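Local coordinates for protein alkylhalidase CmlS (Streptomyces venezuelae, PDB 3I3L) that is a flavin-dependent halogenase of chloramphenicol biosynthesis that carries its FAD on a covalent flavin-aspartate bond, at residues G35-L40 with M71-R76; F533-L538 with Q553-L558. All coordinates share one frame; numbering follows the deposited sequence.

Contact 1: G35-L40 with M71-R76; sequences GSVAGL and MSILNR
Val37 and Leu74 mark the nearest pass of the two helical segments, their CA atoms 8.0 Å apart, and the contact between them is wholly apolar. Val37 supplies both of its methyls. Its CG1 stands anti to the backbone N (chi1 175°) and meets Ile73 CG2 at 4.2 Å, the two side chains crossing at about a right angle. The other branch, CG2, faces Leu74 CD2 at a looser 4.4 Å. Ile73 sets out toward the opposing helix and touches it with CG2, whereas Leu74 leaves its backbone to one side and only its end closes in. Helix 33-44 is the first helix of the FAD-binding Rossmann-type fold, following strand 25-29, and Gly35 is the last glycine of a sequence that fits GxGxxG. The side chain of Val37 lies about 8 Å from the bound FAD. Two further helices pack against the junction: Val336 of helix 327-347 touches both Val37 and Ile73, while Phe130 and Leu134 of helix 127-140 pack on Leu74. Within helix 68-76, Arg76 reaches back one turn to Ser72 and grips its OG side-on, with NE at 3.3 Å and NH1 at 3.1 Å, the oxygen lying within 8° of the guanidinium plane.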
loop_
_atom_site.group_PDB
_atom_site.type_symbol
_atom_site.label_atom_id
_atom_site.label_comp_id
_atom_site.label_asym_id
_atom_site.label_seq_id
_atom_site.Cartn_x
_atom_site.Cartn_y
_atom_site.Cartn_z
ATOM N N GLY A 35 -9.805 -8.489 8.682
ATOM C CA GLY A 35 -10.320 -9.245 9.846
ATOM C C GLY A 35 -9.547 -10.519 10.203
ATOM O O GLY A 35 -9.163 -10.736 11.351
ATOM N N SER A 36 -9.317 -11.374 9.213
ATOM C CA SER A 36 -8.594 -12.617 9.422
ATOM C C SER A 36 -7.175 -12.410 9.918
ATOM O O SER A 36 -6.735 -13.087 10.837
ATOM C CB SER A 36 -8.507 -13.374 8.085
ATOM O OG SER A 36 -9.772 -13.972 7.904
ATOM N N VAL A 37 -6.433 -11.524 9.249
ATOM C CA VAL A 37 -5.067 -11.238 9.651
ATOM C C VAL A 37 -5.046 -10.631 11.007
ATOM O O VAL A 37 -4.126 -10.927 11.780
ATOM C CB VAL A 37 -4.313 -10.316 8.621
ATOM C CG1 VAL A 37 -2.937 -9.937 9.112
ATOM C CG2 VAL A 37 -4.220 -11.027 7.309
ATOM N N ALA A 38 -5.989 -9.721 11.288
ATOM C CA ALA A 38 -6.032 -9.124 12.652
ATOM C C ALA A 38 -6.252 -10.246 13.733
ATOM O O ALA A 38 -5.572 -10.276 14.743
ATOM C CB ALA A 38 -7.110 -8.140 12.765
ATOM N N GLY A 39 -7.181 -11.162 13.470
ATOM C CA GLY A 39 -7.510 -12.219 14.426
ATOM C C GLY A 39 -6.365 -13.214 14.601
ATOM O O GLY A 39 -5.973 -13.498 15.730
ATOM N N LEU A 40 -5.803 -13.686 13.497
ATOM C CA LEU A 40 -4.593 -14.521 13.537
ATOM C C LEU A 40 -3.458 -13.856 14.301
ATOM O O LEU A 40 -2.762 -14.513 15.087
ATOM C CB LEU A 40 -4.093 -14.848 12.122
ATOM C CG LEU A 40 -5.011 -15.708 11.261
ATOM C CD1 LEU A 40 -4.572 -15.657 9.808
ATOM C CD2 LEU A 40 -5.062 -17.180 11.798
ATOM N N MET A 71 2.480 -11.566 1.345
ATOM C CA MET A 71 2.930 -12.969 1.424
ATOM C C MET A 71 3.901 -13.116 2.588
ATOM O O MET A 71 3.861 -14.097 3.292
ATOM C CB MET A 71 3.618 -13.450 0.134
ATOM C CG MET A 71 2.943 -12.971 -1.172
ATOM S SD MET A 71 1.469 -13.914 -1.537
ATOM C CE MET A 71 0.246 -13.011 -0.730
ATOM N N SER A 72 4.768 -12.133 2.769
ATOM C CA SER A 72 5.691 -12.140 3.880
ATOM C C SER A 72 4.911 -12.252 5.203
ATOM O O SER A 72 5.306 -12.986 6.102
ATOM C CB SER A 72 6.534 -10.881 3.852
ATOM O OG SER A 72 7.282 -10.797 5.018
ATOM N N ILE A 73 3.802 -11.524 5.315
ATOM C CA ILE A 73 3.055 -11.491 6.549
ATOM C C ILE A 73 2.392 -12.831 6.773
ATOM O O ILE A 73 2.468 -13.403 7.861
ATOM C CB ILE A 73 1.977 -10.377 6.564
ATOM C CG1 ILE A 73 2.624 -8.991 6.782
ATOM C CG2 ILE A 73 0.930 -10.645 7.718
ATOM C CD1 ILE A 73 1.664 -7.825 6.576
ATOM N N LEU A 74 1.740 -13.337 5.740
ATOM C CA LEU A 74 1.094 -14.619 5.815
ATOM C C LEU A 74 2.123 -15.749 6.125
ATOM O O LEU A 74 1.827 -16.692 6.817
ATOM C CB LEU A 74 0.375 -14.901 4.491
ATOM C CG LEU A 74 -0.839 -13.996 4.194
ATOM C CD1 LEU A 74 -1.476 -14.361 2.863
ATOM C CD2 LEU A 74 -1.835 -14.106 5.302
ATOM N N ASN A 75 3.326 -15.630 5.610
ATOM C CA ASN A 75 4.353 -16.646 5.850
ATOM C C ASN A 75 4.712 -16.629 7.341
ATOM O O ASN A 75 4.703 -17.678 7.957
ATOM C CB ASN A 75 5.571 -16.371 4.989
ATOM C CG ASN A 75 6.776 -17.250 5.385
ATOM O OD1 ASN A 75 6.909 -18.362 4.892
ATOM N ND2 ASN A 75 7.651 -16.741 6.235
ATOM N N ARG A 76 4.957 -15.428 7.916
ATOM C CA ARG A 76 5.279 -15.271 9.326
ATOM C C ARG A 76 4.138 -15.643 10.282
ATOM O O ARG A 76 4.360 -15.840 11.471
ATOM C CB ARG A 76 5.787 -13.842 9.601
ATOM C CG ARG A 76 7.213 -13.668 9.058
ATOM C CD ARG A 76 7.795 -12.249 9.239
ATOM N NE ARG A 76 7.254 -11.331 8.233
ATOM C CZ ARG A 76 6.640 -10.169 8.504
ATOM N NH1 ARG A 76 6.193 -9.392 7.504
ATOM N NH2 ARG A 76 6.504 -9.772 9.766
#

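Contact 2: F533-L538 with Q553-L558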
loop_
_atom_site.group_PDB
_atom_site.type_symbol
_atom_site.label_atom_id
_atom_site.label_comp_id
_atom_site.label_asym_id
_atom_site.label_seq_id
_atom_site.Cartn_x
_atom_site.Cartn_y
_atom_site.Cartn_z
ATOM N N PHE A 533 30.522 18.763 8.584
ATOM C CA PHE A 533 31.335 17.914 7.728
ATOM C C PHE A 533 30.509 17.307 6.584
ATOM O O PHE A 533 29.283 17.429 6.559
ATOM C CB PHE A 533 32.114 16.843 8.506
ATOM C CG PHE A 533 31.307 16.050 9.472
ATOM C CD1 PHE A 533 30.382 15.101 9.019
ATOM C CD2 PHE A 533 31.490 16.190 10.842
ATOM C CE1 PHE A 533 29.637 14.371 9.901
ATOM C CE2 PHE A 533 30.743 15.426 11.752
ATOM C CZ PHE A 533 29.816 14.508 11.271
ATOM N N GLY A 534 31.201 16.685 5.633
ATOM C CA GLY A 534 30.590 16.148 4.436
ATOM C C GLY A 534 30.284 14.652 4.495
ATOM O O GLY A 534 30.435 13.996 5.542
ATOM N N TYR A 535 29.873 14.122 3.354
ATOM C CA TYR A 535 29.516 12.692 3.223
ATOM C C TYR A 535 30.623 11.731 3.684
ATOM O O TYR A 535 30.376 10.831 4.486
ATOM C CB TYR A 535 29.191 12.377 1.767
ATOM C CG TYR A 535 28.724 10.949 1.559
ATOM C CD1 TYR A 535 27.568 10.472 2.213
ATOM C CD2 TYR A 535 29.409 10.091 0.680
ATOM C CE1 TYR A 535 27.110 9.178 2.020
ATOM C CE2 TYR A 535 28.969 8.794 0.472
ATOM C CZ TYR A 535 27.822 8.349 1.149
ATOM O OH TYR A 535 27.389 7.087 0.982
ATOM N N LYS A 536 31.853 11.938 3.199
ATOM C CA LYS A 536 32.945 11.040 3.555
ATOM C C LYS A 536 33.093 10.891 5.070
ATOM O O LYS A 536 33.249 9.791 5.571
ATOM C CB LYS A 536 34.270 11.506 2.900
ATOM C CG LYS A 536 34.313 11.279 1.386
ATOM C CD LYS A 536 35.485 12.069 0.752
ATOM C CE LYS A 536 35.475 11.878 -0.770
ATOM N NZ LYS A 536 36.676 12.480 -1.408
ATOM N N THR A 537 33.042 12.001 5.808
ATOM C CA THR A 537 33.179 11.913 7.237
ATOM C C THR A 537 31.986 11.187 7.847
ATOM O O THR A 537 32.121 10.379 8.768
ATOM C CB THR A 537 33.294 13.309 7.914
ATOM O OG1 THR A 537 34.489 13.997 7.466
ATOM C CG2 THR A 537 33.338 13.110 9.453
ATOM N N LEU A 538 30.796 11.511 7.375
ATOM C CA LEU A 538 29.593 10.876 7.920
ATOM C C LEU A 538 29.639 9.329 7.755
ATOM O O LEU A 538 29.422 8.574 8.704
ATOM C CB LEU A 538 28.359 11.468 7.245
ATOM C CG LEU A 538 27.000 10.993 7.787
ATOM C CD1 LEU A 538 26.935 10.914 9.301
ATOM C CD2 LEU A 538 25.936 11.911 7.245
ATOM N N GLN A 553 21.750 4.130 3.385
ATOM C CA GLN A 553 20.297 4.195 3.552
ATOM C C GLN A 553 20.005 5.248 4.623
ATOM O O GLN A 553 19.098 6.048 4.488
ATOM C CB GLN A 553 19.741 2.821 3.972
ATOM C CG GLN A 553 19.810 1.721 2.912
ATOM C CD GLN A 553 21.237 1.161 2.700
ATOM O OE1 GLN A 553 22.247 1.665 3.251
ATOM N NE2 GLN A 553 21.322 0.120 1.877
ATOM N N ILE A 554 20.821 5.252 5.663
ATOM C CA ILE A 554 20.656 6.173 6.767
ATOM C C ILE A 554 20.756 7.632 6.286
ATOM O O ILE A 554 19.889 8.438 6.584
ATOM C CB ILE A 554 21.634 5.847 7.917
ATOM C CG1 ILE A 554 21.203 4.553 8.608
ATOM C CG2 ILE A 554 21.671 6.962 8.942
ATOM C CD1 ILE A 554 22.112 4.087 9.704
ATOM N N VAL A 555 21.763 7.964 5.477
ATOM C CA VAL A 555 21.852 9.336 5.046
ATOM C C VAL A 555 20.799 9.689 4.006
ATOM O O VAL A 555 20.295 10.820 4.004
ATOM C CB VAL A 555 23.326 9.893 4.687
ATOM C CG1 VAL A 555 24.453 8.942 5.059
ATOM C CG2 VAL A 555 23.386 10.347 3.284
ATOM N N VAL A 556 20.458 8.754 3.124
ATOM C CA VAL A 556 19.376 9.049 2.164
ATOM C C VAL A 556 18.041 9.323 2.889
ATOM O O VAL A 556 17.288 10.256 2.552
ATOM C CB VAL A 556 19.216 7.945 1.053
ATOM C CG1 VAL A 556 17.954 8.158 0.250
ATOM C CG2 VAL A 556 20.431 7.955 0.103
ATOM N N ARG A 557 17.746 8.498 3.875
ATOM C CA ARG A 557 16.508 8.701 4.621
ATOM C C ARG A 557 16.524 10.031 5.376
ATOM O O ARG A 557 15.536 10.736 5.377
ATOM C CB ARG A 557 16.211 7.530 5.564
ATOM C CG ARG A 557 15.571 6.317 4.865
ATOM C CD ARG A 557 14.459 6.795 3.919
ATOM N NE ARG A 557 13.964 5.755 3.005
ATOM C CZ ARG A 557 14.452 5.482 1.788
ATOM N NH1 ARG A 557 13.890 4.528 1.057
ATOM N NH2 ARG A 557 15.490 6.142 1.291
ATOM N N LEU A 558 17.658 10.389 5.966
ATOM C CA LEU A 558 17.772 11.701 6.657
ATOM C C LEU A 558 17.618 12.859 5.696
ATOM O O LEU A 558 17.099 13.923 6.064
ATOM C CB LEU A 558 19.064 11.819 7.475
ATOM C CG LEU A 558 19.060 10.983 8.749
ATOM C CD1 LEU A 558 20.505 10.657 9.212
ATOM C CD2 LEU A 558 18.206 11.642 9.866
#
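Val555 of helix 551-560 meets both Tyr535 and Leu538 of helix 535-543, in a C-terminal domain where three helices (519-531, 535-543, 551-560) precede two short strands, an order consistent with a winged-helix fold. The segments come nearest at the CA atoms of Leu538 and Val555, 8.4 Å apart, and bury 129 Å² between them. Followed outward, the Val555 side chain starts with CB, which lies 4.2 Å from Leu538 CD2. Its CG1 reaches further and is shared: Leu538 CD2 and Tyr535 CE1 each approach it to 4.0 Å. The remaining methyl, CG2, has Tyr535 CE1 at 4.1 Å. At chi1 -9°, Val555 CG1 lies over the backbone N and CG2 over the carbonyl carbon, an eclipsed placement that is strained or doubtful as modelled. Leu538 and Val555 lie alongside each other, running in opposing senses. Tyr535 starts off to one side; with CG anti to the backbone N (chi1 -176°), the ring is carried across, the tyrosine and valine side chains crossing at about a right angle. Leu470 of helix 456-471 touches both Tyr535 and Val555, and helix 519-531 adds Ile524 and Phe525 against Leu538. The CE1 edge of the tyrosine points between the two valine methyls, CG1 near the ring plane and CG2 farther out on the other side.

How the contacts relate
Contact 1 and contact 2 belong to different parts of the chain, the first in the FAD-binding domain, the second in the C-terminal domain. Their centres are 36 Å apart and their nearest atoms about 17 Å, so the two do not touch; both segments of contact 1 precede those of contact 2 in sequence. Only contact 1 is near the cofactor: besides its proximity to FAD itself, its Leu74 side chain is about 7 Å from that of Val328, an FAD-binding residue. Contact 2 is remote from the FAD site, its centre 28 Å from that of the chain against 15 Å for contact 1. Both are buried helix pairings joined through apolar atoms.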